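PDB 6JKK: mitotic checkpoint control protein kinase BUB1 from Drosophila melanogaster, which probably acts as an ATP-dependent protein kinase at the kinetochore in the mitotic checkpoint, phosphorylating CENP-E, and is represented here by its kinase domain. Local coordinates for residues Met160-Gln165 / Val201-Ile206; Ser134-Leu139 / Met191-Ala196; His52-Glu57 / Gly73-Ser78; Lys81-Gln86 / Tyr129-Ser134. One frame throughout, in Å; residues are numbered along the deposited sequence.

Contact 1: residues Met160-Gln165 / Val201-Ile206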
loop_
_atom_site.group_PDB
_atom_site.type_symbol
_atom_site.label_atom_id
_atom_site.label_comp_id
_atom_site.label_asym_id
_atom_site.label_seq_id
_atom_site.Cartn_x
_atom_site.Cartn_y
_atom_site.Cartn_z
ATOM N N MET A 160 6.254 15.848 -2.502
ATOM C CA MET A 160 7.584 15.322 -2.815
ATOM C C MET A 160 8.120 14.483 -1.662
ATOM O O MET A 160 8.722 13.421 -1.876
ATOM C CB MET A 160 8.574 16.449 -3.087
ATOM C CG MET A 160 8.239 17.316 -4.258
ATOM S SD MET A 160 9.608 18.449 -4.477
ATOM C CE MET A 160 8.774 19.699 -5.453
ATOM N N HIS A 161 7.912 14.966 -0.438
ATOM C CA HIS A 161 8.400 14.267 0.757
ATOM C C HIS A 161 7.718 12.910 0.913
ATOM O O HIS A 161 8.378 11.888 1.170
ATOM C CB HIS A 161 8.162 15.129 2.001
ATOM C CG HIS A 161 8.992 14.737 3.189
ATOM N ND1 HIS A 161 8.790 13.565 3.884
ATOM C CD2 HIS A 161 10.007 15.378 3.816
ATOM C CE1 HIS A 161 9.655 13.492 4.882
ATOM N NE2 HIS A 161 10.401 14.582 4.864
ATOM N N LEU A 162 6.395 12.904 0.758
ATOM C CA LEU A 162 5.613 11.677 0.845
ATOM C C LEU A 162 5.931 10.719 -0.306
ATOM O O LEU A 162 5.957 9.511 -0.114
ATOM C CB LEU A 162 4.113 11.996 0.862
ATOM C CG LEU A 162 3.559 12.721 2.087
ATOM C CD1 LEU A 162 2.069 13.012 1.923
ATOM C CD2 LEU A 162 3.805 11.892 3.343
ATOM N N SER A 163 6.172 11.259 -1.496
ATOM C CA SER A 163 6.535 10.437 -2.650
ATOM C C SER A 163 7.885 9.748 -2.457
ATOM O O SER A 163 8.079 8.596 -2.859
ATOM C CB SER A 163 6.571 11.294 -3.915
ATOM O OG SER A 163 5.288 11.808 -4.201
ATOM N N CYS A 164 8.820 10.468 -1.853
ATOM C CA CYS A 164 10.139 9.930 -1.572
ATOM C C CYS A 164 10.009 8.745 -0.628
ATOM O O CYS A 164 10.689 7.728 -0.787
ATOM C CB CYS A 164 11.013 11.014 -0.941
ATOM S SG CYS A 164 12.768 10.604 -0.847
ATOM N N GLN A 165 9.136 8.882 0.362
ATOM C CA GLN A 165 8.891 7.800 1.305
ATOM C C GLN A 165 8.244 6.597 0.635
ATOM O O GLN A 165 8.651 5.457 0.876
ATOM C CB GLN A 165 7.999 8.275 2.450
ATOM C CG GLN A 165 8.631 9.306 3.365
ATOM C CD GLN A 165 7.680 9.734 4.463
ATOM O OE1 GLN A 165 7.115 8.894 5.159
ATOM N NE2 GLN A 165 7.479 11.039 4.610
ATOM N N VAL A 201 10.469 7.128 8.026
ATOM C CA VAL A 201 9.193 6.788 7.423
ATOM C C VAL A 201 8.042 7.093 8.381
ATOM O O VAL A 201 8.093 6.751 9.566
ATOM C CB VAL A 201 9.188 5.317 6.930
ATOM C CG1 VAL A 201 10.500 4.633 7.279
ATOM C CG2 VAL A 201 8.005 4.539 7.487
ATOM N N SER A 202 7.027 7.779 7.865
ATOM C CA SER A 202 5.814 8.031 8.628
ATOM C C SER A 202 4.633 7.313 7.996
ATOM O O SER A 202 3.530 7.313 8.551
ATOM C CB SER A 202 5.533 9.529 8.717
ATOM O OG SER A 202 6.589 10.205 9.373
ATOM N N LEU A 203 4.878 6.697 6.839
ATOM C CA LEU A 203 3.854 5.945 6.114
ATOM C C LEU A 203 3.943 4.437 6.340
ATOM O O LEU A 203 5.009 3.904 6.650
ATOM C CB LEU A 203 3.984 6.209 4.614
ATOM C CG LEU A 203 3.081 7.197 3.880
ATOM C CD1 LEU A 203 2.429 8.222 4.797
ATOM C CD2 LEU A 203 3.871 7.873 2.772
ATOM N N GLN A 204 2.820 3.748 6.154
ATOM C CA GLN A 204 2.791 2.286 6.231
ATOM C C GLN A 204 1.915 1.732 5.115
ATOM O O GLN A 204 0.782 2.180 4.923
ATOM C CB GLN A 204 2.259 1.830 7.591
ATOM C CG GLN A 204 2.248 0.313 7.796
ATOM C CD GLN A 204 1.735 -0.080 9.168
ATOM O OE1 GLN A 204 0.549 -0.364 9.344
ATOM N NE2 GLN A 204 2.628 -0.094 10.151
ATOM N N LEU A 205 2.451 0.763 4.378
ATOM C CA LEU A 205 1.704 0.084 3.319
ATOM C C LEU A 205 0.883 -1.049 3.932
ATOM O O LEU A 205 1.408 -1.845 4.719
ATOM C CB LEU A 205 2.677 -0.484 2.284
ATOM C CG LEU A 205 2.084 -1.190 1.064
ATOM C CD1 LEU A 205 1.283 -0.209 0.233
ATOM C CD2 LEU A 205 3.189 -1.828 0.226
ATOM N N ILE A 206 -0.400 -1.121 3.575
ATOM C CA ILE A 206 -1.317 -2.103 4.160
ATOM C C ILE A 206 -2.090 -2.867 3.085
ATOM O O ILE A 206 -2.045 -2.511 1.899
ATOM C CB ILE A 206 -2.349 -1.407 5.074
ATOM C CG1 ILE A 206 -3.296 -0.538 4.235
ATOM C CG2 ILE A 206 -1.650 -0.553 6.138
ATOM C CD1 ILE A 206 -4.508 0.047 4.994
#

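Contact 2: residues Ser134-Leu139 / Met191-Ala196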
loop_
_atom_site.group_PDB
_atom_site.type_symbol
_atom_site.label_atom_id
_atom_site.label_comp_id
_atom_site.label_asym_id
_atom_site.label_seq_id
_atom_site.Cartn_x
_atom_site.Cartn_y
_atom_site.Cartn_z
ATOM N N SER A 134 -4.322 3.600 12.649
ATOM C CA SER A 134 -3.701 4.921 12.600
ATOM C C SER A 134 -4.698 6.019 12.940
ATOM O O SER A 134 -5.764 6.099 12.325
ATOM C CB SER A 134 -3.129 5.192 11.211
ATOM O OG SER A 134 -2.760 6.556 11.104
ATOM N N ASP A 135 -4.345 6.880 13.893
ATOM C CA ASP A 135 -5.192 8.027 14.242
ATOM C C ASP A 135 -5.291 9.043 13.102
ATOM O O ASP A 135 -6.221 9.851 13.066
ATOM C CB ASP A 135 -4.688 8.733 15.507
ATOM C CG ASP A 135 -5.039 7.985 16.782
ATOM O OD1 ASP A 135 -6.239 7.925 17.133
ATOM O OD2 ASP A 135 -4.113 7.471 17.445
ATOM N N TYR A 136 -4.340 8.997 12.172
ATOM C CA TYR A 136 -4.321 9.944 11.056
ATOM C C TYR A 136 -5.023 9.419 9.799
ATOM O O TYR A 136 -5.453 10.201 8.947
ATOM C CB TYR A 136 -2.880 10.368 10.752
ATOM C CG TYR A 136 -2.199 10.979 11.955
ATOM C CD1 TYR A 136 -2.492 12.277 12.353
ATOM C CD2 TYR A 136 -1.280 10.252 12.706
ATOM C CE1 TYR A 136 -1.883 12.838 13.454
ATOM C CE2 TYR A 136 -0.664 10.808 13.812
ATOM C CZ TYR A 136 -0.968 12.101 14.176
ATOM O OH TYR A 136 -0.355 12.657 15.273
ATOM N N GLY A 137 -5.149 8.098 9.694
ATOM C CA GLY A 137 -5.893 7.491 8.601
ATOM C C GLY A 137 -5.046 7.251 7.372
ATOM O O GLY A 137 -3.818 7.337 7.430
ATOM N N SER A 138 -5.701 6.958 6.253
ATOM C CA SER A 138 -4.998 6.685 5.002
ATOM C C SER A 138 -4.606 7.986 4.314
ATOM O O SER A 138 -5.039 9.068 4.720
ATOM C CB SER A 138 -5.889 5.883 4.060
ATOM O OG SER A 138 -6.941 6.690 3.558
ATOM N N LEU A 139 -3.800 7.883 3.261
ATOM C CA LEU A 139 -3.446 9.059 2.465
ATOM C C LEU A 139 -4.659 9.739 1.839
ATOM O O LEU A 139 -4.656 10.959 1.649
ATOM C CB LEU A 139 -2.410 8.713 1.391
ATOM C CG LEU A 139 -0.967 8.807 1.863
ATOM C CD1 LEU A 139 -0.006 8.605 0.708
ATOM C CD2 LEU A 139 -0.712 10.148 2.538
ATOM N N MET A 191 1.142 7.097 9.816
ATOM C CA MET A 191 1.205 6.540 11.164
ATOM C C MET A 191 1.604 7.592 12.185
ATOM O O MET A 191 1.266 7.486 13.368
ATOM C CB MET A 191 2.198 5.382 11.205
ATOM C CG MET A 191 1.881 4.284 10.211
ATOM S SD MET A 191 0.196 3.679 10.421
ATOM C CE MET A 191 0.356 2.780 11.963
ATOM N N LYS A 192 2.316 8.612 11.717
ATOM C CA LYS A 192 2.792 9.678 12.591
ATOM C C LYS A 192 3.095 10.916 11.750
ATOM O O LYS A 192 3.167 10.820 10.524
ATOM C CB LYS A 192 4.027 9.209 13.373
ATOM C CG LYS A 192 5.213 8.766 12.534
ATOM C CD LYS A 192 6.374 8.386 13.458
ATOM C CE LYS A 192 7.560 7.820 12.696
ATOM N NZ LYS A 192 8.045 8.737 11.641
ATOM N N PRO A 193 3.251 12.087 12.395
ATOM C CA PRO A 193 3.542 13.290 11.604
ATOM C C PRO A 193 4.857 13.150 10.830
ATOM O O PRO A 193 5.645 12.262 11.135
ATOM C CB PRO A 193 3.660 14.384 12.671
ATOM C CG PRO A 193 2.841 13.879 13.829
ATOM C CD PRO A 193 3.045 12.398 13.824
ATOM N N ILE A 194 5.076 13.999 9.832
ATOM C CA ILE A 194 6.315 13.968 9.047
ATOM C C ILE A 194 7.449 14.675 9.795
ATOM O O ILE A 194 7.194 15.653 10.489
ATOM C CB ILE A 194 6.108 14.655 7.667
ATOM C CG1 ILE A 194 5.232 13.801 6.763
ATOM C CG2 ILE A 194 7.408 14.869 6.948
ATOM C CD1 ILE A 194 3.789 13.998 6.982
ATOM N N CYS A 195 8.683 14.169 9.676
ATOM C CA CYS A 195 9.875 14.928 10.079
ATOM C C CYS A 195 10.505 15.568 8.851
ATOM O O CYS A 195 10.382 15.054 7.741
ATOM C CB CYS A 195 10.922 14.046 10.760
ATOM S SG CYS A 195 10.362 12.417 11.252
ATOM N N ALA A 196 11.194 16.685 9.053
ATOM C CA ALA A 196 11.860 17.384 7.956
ATOM C C ALA A 196 12.879 16.528 7.186
ATOM O O ALA A 196 13.219 16.844 6.044
ATOM C CB ALA A 196 12.514 18.651 8.469
#

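Contact 3: residues His52-Glu57 / Gly73-Ser78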
loop_
_atom_site.group_PDB
_atom_site.type_symbol
_atom_site.label_atom_id
_atom_site.label_comp_id
_atom_site.label_asym_id
_atom_site.label_seq_id
_atom_site.Cartn_x
_atom_site.Cartn_y
_atom_site.Cartn_z
ATOM N N HIS A 52 -7.114 -16.206 21.685
ATOM C CA HIS A 52 -6.405 -16.863 22.784
ATOM C C HIS A 52 -6.619 -16.119 24.107
ATOM O O HIS A 52 -7.742 -16.024 24.590
ATOM C CB HIS A 52 -4.914 -17.001 22.464
ATOM C CG HIS A 52 -4.622 -17.967 21.360
ATOM N ND1 HIS A 52 -5.144 -19.243 21.330
ATOM C CD2 HIS A 52 -3.856 -17.848 20.249
ATOM C CE1 HIS A 52 -4.713 -19.868 20.250
ATOM N NE2 HIS A 52 -3.927 -19.044 19.577
ATOM N N ASN A 53 -5.542 -15.594 24.685
ATOM C CA ASN A 53 -5.637 -14.878 25.957
ATOM C C ASN A 53 -5.896 -13.379 25.789
ATOM O O ASN A 53 -6.153 -12.671 26.766
ATOM C CB ASN A 53 -4.375 -15.099 26.799
ATOM C CG ASN A 53 -4.354 -16.458 27.482
ATOM O OD1 ASN A 53 -5.362 -16.908 28.029
ATOM N ND2 ASN A 53 -3.202 -17.117 27.455
ATOM N N GLU A 54 -5.834 -12.903 24.549
ATOM C CA GLU A 54 -5.935 -11.474 24.275
ATOM C C GLU A 54 -7.372 -11.044 23.996
ATOM O O GLU A 54 -8.050 -11.632 23.149
ATOM C CB GLU A 54 -5.025 -11.113 23.102
ATOM C CG GLU A 54 -3.631 -11.721 23.220
ATOM C CD GLU A 54 -2.898 -11.279 24.476
ATOM O OE1 GLU A 54 -2.211 -12.121 25.094
ATOM O OE2 GLU A 54 -2.999 -10.088 24.842
ATOM N N LYS A 55 -7.838 -10.026 24.721
ATOM C CA LYS A 55 -9.192 -9.503 24.536
ATOM C C LYS A 55 -9.181 -8.136 23.851
ATOM O O LYS A 55 -8.325 -7.293 24.133
ATOM C CB LYS A 55 -9.941 -9.417 25.870
ATOM C CG LYS A 55 -11.301 -8.723 25.767
ATOM C CD LYS A 55 -12.020 -8.666 27.099
ATOM C CE LYS A 55 -12.494 -10.037 27.519
ATOM N NZ LYS A 55 -13.357 -9.974 28.735
ATOM N N PHE A 56 -10.131 -7.929 22.945
ATOM C CA PHE A 56 -10.197 -6.697 22.175
ATOM C C PHE A 56 -11.587 -6.089 22.280
ATOM O O PHE A 56 -12.580 -6.809 22.300
ATOM C CB PHE A 56 -9.893 -6.978 20.702
ATOM C CG PHE A 56 -8.525 -7.540 20.461
ATOM C CD1 PHE A 56 -8.274 -8.895 20.640
ATOM C CD2 PHE A 56 -7.494 -6.714 20.042
ATOM C CE1 PHE A 56 -7.008 -9.418 20.414
ATOM C CE2 PHE A 56 -6.224 -7.222 19.809
ATOM C CZ PHE A 56 -5.981 -8.577 19.993
ATOM N N GLU A 57 -11.654 -4.766 22.371
ATOM C CA GLU A 57 -12.919 -4.066 22.177
ATOM C C GLU A 57 -13.107 -3.982 20.673
ATOM O O GLU A 57 -12.152 -3.695 19.955
ATOM C CB GLU A 57 -12.844 -2.636 22.710
ATOM C CG GLU A 57 -12.847 -2.471 24.216
ATOM C CD GLU A 57 -12.618 -1.021 24.614
ATOM O OE1 GLU A 57 -12.306 -0.212 23.711
ATOM O OE2 GLU A 57 -12.740 -0.694 25.813
ATOM N N GLY A 73 -10.901 -0.943 16.910
ATOM C CA GLY A 73 -11.090 -1.395 18.274
ATOM C C GLY A 73 -9.866 -1.116 19.120
ATOM O O GLY A 73 -9.098 -0.192 18.830
ATOM N N LYS A 74 -9.679 -1.904 20.172
ATOM C CA LYS A 74 -8.513 -1.716 21.024
ATOM C C LYS A 74 -8.114 -2.987 21.752
ATOM O O LYS A 74 -8.961 -3.690 22.303
ATOM C CB LYS A 74 -8.764 -0.597 22.041
ATOM C CG LYS A 74 -7.594 -0.345 22.992
ATOM C CD LYS A 74 -7.863 0.847 23.900
ATOM C CE LYS A 74 -8.051 2.121 23.096
ATOM N NZ LYS A 74 -8.418 3.281 23.963
ATOM N N HIS A 75 -6.816 -3.276 21.732
ATOM C CA HIS A 75 -6.235 -4.320 22.565
ATOM C C HIS A 75 -6.176 -3.784 23.997
ATOM O O HIS A 75 -5.376 -2.897 24.303
ATOM C CB HIS A 75 -4.833 -4.670 22.057
ATOM C CG HIS A 75 -4.187 -5.817 22.776
ATOM N ND1 HIS A 75 -2.913 -5.744 23.291
ATOM C CD2 HIS A 75 -4.636 -7.064 23.051
ATOM C CE1 HIS A 75 -2.603 -6.897 23.863
ATOM N NE2 HIS A 75 -3.632 -7.714 23.732
ATOM N N LEU A 76 -7.040 -4.310 24.860
ATOM C CA LEU A 76 -7.223 -3.782 26.213
ATOM C C LEU A 76 -5.944 -3.750 27.064
ATOM O O LEU A 76 -5.689 -2.779 27.784
ATOM C CB LEU A 76 -8.321 -4.571 26.928
ATOM C CG LEU A 76 -9.695 -4.415 26.282
ATOM C CD1 LEU A 76 -10.756 -5.259 26.966
ATOM C CD2 LEU A 76 -10.083 -2.960 26.322
ATOM N N LYS A 77 -5.150 -4.812 26.974
ATOM C CA LYS A 77 -3.919 -4.941 27.753
ATOM C C LYS A 77 -2.924 -3.842 27.384
ATOM O O LYS A 77 -2.318 -3.208 28.253
ATOM C CB LYS A 77 -3.300 -6.323 27.513
ATOM C CG LYS A 77 -2.125 -6.677 28.409
ATOM C CD LYS A 77 -1.799 -8.164 28.304
ATOM C CE LYS A 77 -2.979 -9.032 28.741
ATOM N NZ LYS A 77 -2.914 -10.410 28.163
ATOM N N SER A 78 -2.777 -3.618 26.084
ATOM C CA SER A 78 -1.829 -2.656 25.538
ATOM C C SER A 78 -2.372 -1.233 25.522
ATOM O O SER A 78 -1.620 -0.269 25.686
ATOM C CB SER A 78 -1.495 -3.040 24.097
ATOM O OG SER A 78 -0.131 -3.373 23.955
HETATM O O HOH W 1 -6.013 -7.297 26.114
#

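Contact 4: residues Lys81-Gln86 / Tyr129-Ser134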
loop_
_atom_site.group_PDB
_atom_site.type_symbol
_atom_site.label_atom_id
_atom_site.label_comp_id
_atom_site.label_asym_id
_atom_site.label_seq_id
_atom_site.Cartn_x
_atom_site.Cartn_y
_atom_site.Cartn_z
ATOM N N LYS A 81 -4.627 0.798 19.808
ATOM C CA LYS A 81 -5.755 0.876 18.888
ATOM C C LYS A 81 -5.499 -0.020 17.688
ATOM O O LYS A 81 -4.449 0.077 17.047
ATOM C CB LYS A 81 -5.959 2.308 18.402
ATOM C CG LYS A 81 -6.879 3.151 19.264
ATOM C CD LYS A 81 -7.413 4.314 18.445
ATOM C CE LYS A 81 -7.921 5.434 19.329
ATOM N NZ LYS A 81 -8.431 6.578 18.520
ATOM N N VAL A 82 -6.461 -0.881 17.376
ATOM C CA VAL A 82 -6.270 -1.854 16.309
ATOM C C VAL A 82 -7.342 -1.746 15.223
ATOM O O VAL A 82 -8.438 -1.225 15.459
ATOM C CB VAL A 82 -6.222 -3.300 16.879
ATOM C CG1 VAL A 82 -5.051 -3.464 17.838
ATOM C CG2 VAL A 82 -7.525 -3.646 17.584
ATOM N N ALA A 83 -7.009 -2.220 14.027
ATOM C CA ALA A 83 -8.004 -2.413 12.982
ATOM C C ALA A 83 -8.316 -3.892 12.947
ATOM O O ALA A 83 -7.400 -4.720 12.983
ATOM C CB ALA A 83 -7.464 -1.975 11.638
ATOM N N LEU A 84 -9.598 -4.227 12.869
ATOM C CA LEU A 84 -10.000 -5.617 12.720
ATOM C C LEU A 84 -10.578 -5.812 11.329
ATOM O O LEU A 84 -11.585 -5.190 10.974
ATOM C CB LEU A 84 -11.019 -6.011 13.799
ATOM C CG LEU A 84 -10.557 -5.732 15.233
ATOM C CD1 LEU A 84 -11.249 -4.509 15.783
ATOM C CD2 LEU A 84 -10.780 -6.921 16.159
ATOM N N LYS A 85 -9.930 -6.658 10.536
ATOM C CA LYS A 85 -10.370 -6.894 9.167
ATOM C C LYS A 85 -10.934 -8.292 9.023
ATOM O O LYS A 85 -10.225 -9.290 9.227
ATOM C CB LYS A 85 -9.209 -6.709 8.188
ATOM C CG LYS A 85 -9.590 -6.954 6.732
ATOM C CD LYS A 85 -8.376 -6.809 5.829
ATOM C CE LYS A 85 -8.722 -7.048 4.371
ATOM N NZ LYS A 85 -7.555 -6.701 3.503
ATOM N N GLN A 86 -12.215 -8.354 8.672
ATOM C CA GLN A 86 -12.903 -9.621 8.498
ATOM C C GLN A 86 -13.134 -9.889 7.022
ATOM O O GLN A 86 -13.517 -8.984 6.273
ATOM C CB GLN A 86 -14.245 -9.586 9.220
ATOM C CG GLN A 86 -15.023 -10.900 9.124
ATOM C CD GLN A 86 -16.068 -11.033 10.210
ATOM O OE1 GLN A 86 -16.967 -10.200 10.334
ATOM N NE2 GLN A 86 -15.944 -12.080 11.016
ATOM N N TYR A 129 -8.225 -10.511 10.826
ATOM C CA TYR A 129 -6.837 -10.115 11.037
ATOM C C TYR A 129 -6.777 -8.782 11.781
ATOM O O TYR A 129 -7.445 -7.809 11.413
ATOM C CB TYR A 129 -6.093 -10.027 9.695
ATOM C CG TYR A 129 -5.997 -11.367 8.991
ATOM C CD1 TYR A 129 -5.572 -12.501 9.678
ATOM C CD2 TYR A 129 -6.352 -11.501 7.655
ATOM C CE1 TYR A 129 -5.492 -13.726 9.046
ATOM C CE2 TYR A 129 -6.280 -12.722 7.017
ATOM C CZ TYR A 129 -5.853 -13.831 7.718
ATOM O OH TYR A 129 -5.779 -15.047 7.079
ATOM N N ILE A 130 -5.970 -8.750 12.834
ATOM C CA ILE A 130 -5.843 -7.575 13.682
ATOM C C ILE A 130 -4.487 -6.905 13.453
ATOM O O ILE A 130 -3.437 -7.533 13.636
ATOM C CB ILE A 130 -5.986 -7.973 15.160
ATOM C CG1 ILE A 130 -7.374 -8.586 15.387
ATOM C CG2 ILE A 130 -5.776 -6.765 16.057
ATOM C CD1 ILE A 130 -7.623 -9.142 16.791
ATOM N N SER A 131 -4.514 -5.636 13.047
ATOM C CA SER A 131 -3.287 -4.869 12.792
ATOM C C SER A 131 -3.385 -3.474 13.418
ATOM O O SER A 131 -4.423 -3.111 13.951
ATOM C CB SER A 131 -3.020 -4.760 11.287
ATOM O OG SER A 131 -4.126 -4.170 10.617
ATOM N N GLU A 132 -2.317 -2.684 13.348
ATOM C CA GLU A 132 -2.321 -1.372 14.009
ATOM C C GLU A 132 -3.251 -0.364 13.334
ATOM O O GLU A 132 -3.287 -0.268 12.104
ATOM C CB GLU A 132 -0.898 -0.796 14.086
ATOM C CG GLU A 132 -0.814 0.508 14.878
ATOM C CD GLU A 132 0.595 1.064 14.972
ATOM O OE1 GLU A 132 1.522 0.441 14.416
ATOM O OE2 GLU A 132 0.765 2.132 15.597
ATOM N N PHE A 133 -3.988 0.392 14.148
ATOM C CA PHE A 133 -4.859 1.458 13.664
ATOM C C PHE A 133 -4.108 2.783 13.675
ATOM O O PHE A 133 -3.338 3.057 14.598
ATOM C CB PHE A 133 -6.086 1.561 14.566
ATOM C CG PHE A 133 -7.117 2.553 14.094
ATOM C CD1 PHE A 133 -7.208 3.809 14.676
ATOM C CD2 PHE A 133 -8.004 2.219 13.077
ATOM C CE1 PHE A 133 -8.162 4.720 14.252
ATOM C CE2 PHE A 133 -8.962 3.124 12.646
ATOM C CZ PHE A 133 -9.042 4.377 13.234
ATOM N N SER A 134 -4.322 3.600 12.649
ATOM C CA SER A 134 -3.701 4.921 12.600
ATOM C C SER A 134 -4.698 6.019 12.940
ATOM O O SER A 134 -5.764 6.099 12.325
ATOM C CB SER A 134 -3.129 5.192 11.211
ATOM O OG SER A 134 -2.760 6.556 11.104
#

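Contact 1: residues Met160-Gln165 / Val201-Ile206
Q165 reaches out of helix 156-175 to S202, just ahead of strand 203-205, and its amide oxygen receives the backbone N-H there. The bond from S202 N to Q165 OE1 is 2.9 Å long and almost straight at the hydrogen (175°), although the donor arrives tilted 35° from the carbonyl plane of the amide. CG of Q165 lies anti to the carbonyl carbon and the chain runs extended beyond it, which carries the amide clear of the helix and across to S202. The other end of that amide is held too: Q165 NE2 donates to H161 ND1, one helical turn back, at 2.9 Å. This partner lies in the plane of the imidazole, at its edge.

Around this polar grip the apolar packing is looser. L162 and L203 cross at about a right angle and meet methyl to methyl, L162 CD2 to L203 CD2 at 4.1 Å, while L203 CD2 also lies 3.9 Å from L162 O. V201 touches through its backbone, V201 CA 3.7 Å from Q165 OE1, while its side chain stays farther off. There is no solvent side to the contact, since all five touching residues are buried; L203 also packs on M166 and I169 of the same helix, and the S202 hydroxyl turns away to P193 O.

Both ends of the Q165 amide are thus used, which fixes its flip and ties the large helix of the C-lobe to the residue that leads into strand 203-205. Because H161 accepts at ND1, its ring is probably neutral, with the proton on NE2.

Contact 2: residues Ser134-Leu139 / Met191-Ala196
Y136 lays its ring alongside the backbone of M191 and K192. M191 O sits at the ring edge, close to the ring plane, 3.8 Å from Y136 CD2, while K192 CA approaches obliquely at 3.8 Å from Y136 CE2. This is van der Waals contact, and no hydrogen bond joins the two segments.

The apolar part continues with P193, whose ring crosses the tyrosine side chain at about a right angle. P193 CD lies 4.0 Å from Y136 CE2 and 3.7 Å from Y136 OH. L339 of the C-terminal helix 325-339 also touches Y136. At the other end M191 SD rests on S134 CB at 3.7 Å; although CB of M191 points away, bends at chi2 and chi3 (-55° and -72°) fold the thioether back over the serine.

The segment 134-139 is the end of the hinge, which follows strand 127-132 and leads into helix 139-150 of the C-lobe, and 191-196 starts the loop between strands 188-190 and 203-205.

Hydrogen bonding shapes the linker from within. With OG of S134 anti to the backbone N (chi1 169°), it accepts from Y136 N at 3.1 Å, an ST turn, and from G137 N at 3.2 Å, which makes an ST motif. The same hydroxyl also bonds to L190 O, pinning the turn to strand 188-190. S138 takes the N-cap position of helix 139-150, its OG bonding weakly to G141 N.

Contact 3: residues His52-Glu57 / Gly73-Ser78
H75 puts CD2 over one face of the F56 ring, 3.6 Å from F56 CE2. The two rings meet obliquely, with planes at 37° and centroids 5.0 Å apart. At the edge of the imidazole, in its plane, lies E54 OE2, which accepts from H75 NE2 at 2.7 Å through its anti lone pair; S78 OG also lies at the edge in that plane. H75 has CG anti to its backbone N (chi1 -175°), which swings the ring across toward strand 54-57, and E54 bends at chi2 to meet it. K77 adds a second, weaker hold on the same oxygen: the salt bridge from K77 NZ to E54 OE2 is 3.3 Å long. The added positive charge would tend to keep the carboxylate ionised.

The backbones pair in antiparallel fashion. E57 and K74 form the hydrogen-bonded pair, with E57 N to K74 O at 2.9 Å and K74 N to E57 O at 3.1 Å, whereas F56 and H75 are a non-hydrogen-bonded pair. Beyond the strand end the pairing fades to a weak bond from L76 N to K55 O, and a water links K55 O to K77 N. L76 spreads its two methyls over the side chains of K55 and E57, its CD2 3.5 Å from E57 CG and its CD1 3.6 Å from K55 CD.

Strands 54-64 and 68-75 make the hairpin of the kinase N-lobe whose turn is the glycine-rich loop; this contact closes its far, open end.

Contact 4: residues Lys81-Gln86 / Tyr129-Ser134
Two central strands of the N-lobe sheet run antiparallel here: 80-87, carrying the predicted ATP-binding K85, pairs with 127-132, which leads into the hinge. K85 N to Y129 O (2.9 Å) and Y129 N to K85 O (2.8 Å) close one hydrogen-bonded pair. A83 and S131 form the next, with A83 N to S131 O at 2.7 Å and S131 N to A83 O at 3.0 Å. Past the strand, F133 N donates to K81 O at 3.0 Å from above the carbonyl plane.

On one face L84 and I130 lie side by side, L84 CD2 to I130 CG1 at 3.9 Å, while I130 CG2 presses on V82 CB at 3.6 Å; F56 touches both V82 and I130. A83 and S131 share the opposite face; A83 CB stands loosely at the edge of the F133 ring, and K81 CD lies obliquely to it.

The K85 chain is extended, CG anti to the backbone N (chi1 179°), and carries NZ to salt bridges with E94 of helix 92-104 and with D207. The lysine-glutamate bridge is characteristic of protein kinases with this helix swung in; the other, to the DFG aspartate, places K85 at the predicted ATP site.

In the fold
Contacts 3 and 4 share one sheet, their centres 11 Å apart, and a probable hydrogen bond, G73 N to V82 O (2.9 Å), links them. Contact 2 continues the chain from contact 4, sharing S134, and the salt bridge K81 NZ to D135 OD1 (2.9 Å) braces the passage between lobes. Contact 1 lies about 9 Å from contact 2, centre to centre, joined by a probable hydrogen bond, S202 O to M191 N (2.7 Å). Its strand 203-205 leads to D207, which meets K85 of contact 4 at the predicted ATP site; a glycerol, probably from the crystallisation liquor, lies about 4 Å from the lysine side chain. Contact 3 stands farther out, G73 about 12 Å from that side chain.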